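Local coordinates for nucleoside diphosphate kinase (Aquifex aeolicus, PDB 3ZTP), which transfers the gamma-phosphate of ATP to nucleoside diphosphates by a ping-pong mechanism, probably through a phosphohistidine intermediate, making the nucleoside triphosphates other than ATP, at residues I9-A14 / E49-H54. Sequence-based numbering, arbitrary orientation.
Sequences IVKPDA and EFYYVH. With SO4 (sulfate ion), chain D.
The ring of Phe50 meets Ile9 obliquely, CD1 of the isoleucine lying 3.7 Å from CZ, while Tyr51 CG lies in the plane of the Phe50 ring, at its edge. CD2 of Phe50 in turn stands 3.6 Å above the centre of the Tyr51 ring, so the two neighbouring rings are turned steeply against each other, and sulfate O4 comes to the tyrosine edge near the ring plane. Tyr51 CD1 covers one face of the His54 ring, 4.1 Å above it and displaced toward the rim. Extended beyond CG1 (chi2 175°), Ile9 reaches across to the phenylalanine with its terminal methyl. A chi1 near 180° (-179°) carries the Phe50 ring toward strand 3-10, where CZ meets that methyl. The contact joins the end of this strand, in the antiparallel sheet of the nucleoside diphosphate kinase fold, to the end of helix 44-50, probably along the nucleotide pocket. His120, the predicted phosphohistidine, packs edge-to-face with Phe50 and hydrogen-bonds the sulfate through ND1. Lys11, a predicted ATP-binding residue, runs out straight so that NZ makes weak hydrogen bonds to sulfate O1 (2.9 Å) and O4 (3.0 Å), besides one to Asn117 OD1. Tyr51 OH donates to the same O4 over 2.5 Å, so short that the exact length is doubtful, and lies 4.3 Å from Lys11 CE. A phenylalanine in place of Tyr51 would probably leave the anion without its hydroxyl partner and less firmly fixed between lysine and histidine. The sulfate, probably from the crystallisation liquor, is consistent with a phosphate site beside His120. Leu63 and Met67 of helix 60-67 pack against Tyr51, and Met67 also touches Lys11.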
loop_
_atom_site.group_PDB
_atom_site.type_symbol
_atom_site.label_atom_id
_atom_site.label_comp_id
_atom_site.label_asym_id
_atom_site.label_seq_id
_atom_site.Cartn_x
_atom_site.Cartn_y
_atom_site.Cartn_z
ATOM N N ILE A 9 2.873 15.032 -9.511
ATOM C CA ILE A 9 3.161 13.747 -10.175
ATOM C C ILE A 9 4.220 14.000 -11.230
ATOM O O ILE A 9 4.023 14.838 -12.114
ATOM C CB ILE A 9 1.934 13.108 -10.841
ATOM C CG1 ILE A 9 0.805 12.984 -9.824
ATOM C CG2 ILE A 9 2.329 11.753 -11.384
ATOM C CD1 ILE A 9 -0.505 12.463 -10.442
ATOM N N VAL A 10 5.323 13.261 -11.140
ATOM C CA VAL A 10 6.366 13.290 -12.171
ATOM C C VAL A 10 5.913 12.349 -13.266
ATOM O O VAL A 10 5.688 11.152 -13.011
ATOM C CB VAL A 10 7.726 12.906 -11.591
ATOM C CG1 VAL A 10 8.807 12.871 -12.672
ATOM C CG2 VAL A 10 8.098 13.872 -10.468
ATOM N N LYS A 11 5.716 12.892 -14.457
ATOM C CA LYS A 11 5.056 12.194 -15.549
ATOM C C LYS A 11 6.043 11.299 -16.296
ATOM O O LYS A 11 7.264 11.388 -16.121
ATOM C CB LYS A 11 4.406 13.205 -16.496
ATOM C CG LYS A 11 3.397 14.111 -15.848
ATOM C CD LYS A 11 2.718 15.039 -16.855
ATOM C CE LYS A 11 1.553 15.808 -16.279
ATOM N NZ LYS A 11 0.976 16.776 -17.226
ATOM N N PRO A 12 5.527 10.405 -17.144
ATOM C CA PRO A 12 6.437 9.430 -17.745
ATOM C C PRO A 12 7.532 10.037 -18.626
ATOM O O PRO A 12 8.592 9.411 -18.792
ATOM C CB PRO A 12 5.498 8.504 -18.537
ATOM C CG PRO A 12 4.223 8.588 -17.810
ATOM C CD PRO A 12 4.118 10.043 -17.391
ATOM N N ASP A 13 7.286 11.200 -19.227
ATOM C CA ASP A 13 8.338 11.855 -20.005
ATOM C C ASP A 13 9.546 12.203 -19.137
ATOM O O ASP A 13 10.687 11.925 -19.522
ATOM C CB ASP A 13 7.820 13.076 -20.761
ATOM C CG ASP A 13 7.170 14.121 -19.863
ATOM O OD1 ASP A 13 6.574 13.776 -18.818
ATOM O OD2 ASP A 13 7.245 15.315 -20.229
ATOM N N ALA A 14 9.309 12.825 -17.993
ATOM C CA ALA A 14 10.398 13.196 -17.102
ATOM C C ALA A 14 11.024 11.966 -16.468
ATOM O O ALA A 14 12.233 11.938 -16.222
ATOM C CB ALA A 14 9.888 14.178 -16.031
ATOM N N GLU A 49 -10.155 8.455 -14.028
ATOM C CA GLU A 49 -10.824 8.918 -12.823
ATOM C C GLU A 49 -10.076 10.072 -12.171
ATOM O O GLU A 49 -10.690 11.024 -11.711
ATOM C CB GLU A 49 -10.951 7.772 -11.816
ATOM C CG GLU A 49 -11.929 6.692 -12.257
ATOM C CD GLU A 49 -11.981 5.506 -11.303
ATOM O OE1 GLU A 49 -11.275 5.487 -10.269
ATOM O OE2 GLU A 49 -12.781 4.589 -11.601
ATOM N N PHE A 50 -8.752 9.982 -12.120
ATOM C CA PHE A 50 -7.962 11.060 -11.537
ATOM C C PHE A 50 -8.220 12.354 -12.286
ATOM O O PHE A 50 -8.393 13.403 -11.678
ATOM C CB PHE A 50 -6.479 10.693 -11.578
ATOM C CG PHE A 50 -5.574 11.738 -10.963
ATOM C CD1 PHE A 50 -5.269 11.697 -9.618
ATOM C CD2 PHE A 50 -5.036 12.761 -11.717
ATOM C CE1 PHE A 50 -4.437 12.637 -9.042
ATOM C CE2 PHE A 50 -4.222 13.733 -11.133
ATOM C CZ PHE A 50 -3.922 13.660 -9.788
ATOM N N TYR A 51 -8.269 12.251 -13.609
ATOM C CA TYR A 51 -8.465 13.403 -14.494
ATOM C C TYR A 51 -9.908 13.577 -14.958
ATOM O O TYR A 51 -10.160 14.130 -16.034
ATOM C CB TYR A 51 -7.559 13.239 -15.715
ATOM C CG TYR A 51 -6.109 13.489 -15.422
ATOM C CD1 TYR A 51 -5.656 14.758 -15.114
ATOM C CD2 TYR A 51 -5.183 12.462 -15.479
ATOM C CE1 TYR A 51 -4.308 14.998 -14.859
ATOM C CE2 TYR A 51 -3.852 12.695 -15.241
ATOM C CZ TYR A 51 -3.426 13.961 -14.931
ATOM O OH TYR A 51 -2.081 14.195 -14.691
ATOM N N TYR A 52 -10.857 13.137 -14.146
ATOM C CA TYR A 52 -12.257 13.159 -14.567
ATOM C C TYR A 52 -12.766 14.531 -14.987
ATOM O O TYR A 52 -13.657 14.635 -15.828
ATOM C CB TYR A 52 -13.130 12.587 -13.449
ATOM C CG TYR A 52 -13.452 13.568 -12.347
ATOM C CD1 TYR A 52 -12.595 13.746 -11.269
ATOM C CD2 TYR A 52 -14.636 14.301 -12.373
ATOM C CE1 TYR A 52 -12.893 14.636 -10.257
ATOM C CE2 TYR A 52 -14.944 15.194 -11.368
ATOM C CZ TYR A 52 -14.073 15.351 -10.307
ATOM O OH TYR A 52 -14.374 16.238 -9.307
ATOM N N VAL A 53 -12.209 15.593 -14.422
ATOM C CA VAL A 53 -12.629 16.950 -14.786
ATOM C C VAL A 53 -12.341 17.266 -16.261
ATOM O O VAL A 53 -13.028 18.087 -16.882
ATOM C CB VAL A 53 -11.951 17.998 -13.877
ATOM C CG1 VAL A 53 -12.169 19.411 -14.410
ATOM C CG2 VAL A 53 -12.492 17.877 -12.457
ATOM N N HIS A 54 -11.342 16.605 -16.832
ATOM C CA HIS A 54 -10.921 16.867 -18.210
ATOM C C HIS A 54 -11.607 15.984 -19.250
ATOM O O HIS A 54 -11.277 16.054 -20.437
ATOM C CB HIS A 54 -9.410 16.635 -18.336
ATOM C CG HIS A 54 -8.588 17.403 -17.351
ATOM N ND1 HIS A 54 -7.518 18.184 -17.730
ATOM C CD2 HIS A 54 -8.664 17.498 -16.004
ATOM C CE1 HIS A 54 -6.976 18.734 -16.660
ATOM N NE2 HIS A 54 -7.654 18.335 -15.600
HETATM S S SO4 D . -1.723 17.788 -15.773
HETATM O O1 SO4 D . -0.576 18.682 -15.665
HETATM O O2 SO4 D . -2.807 18.296 -14.934
HETATM O O3 SO4 D . -2.256 17.735 -17.131
HETATM O O4 SO4 D . -1.346 16.450 -15.406
#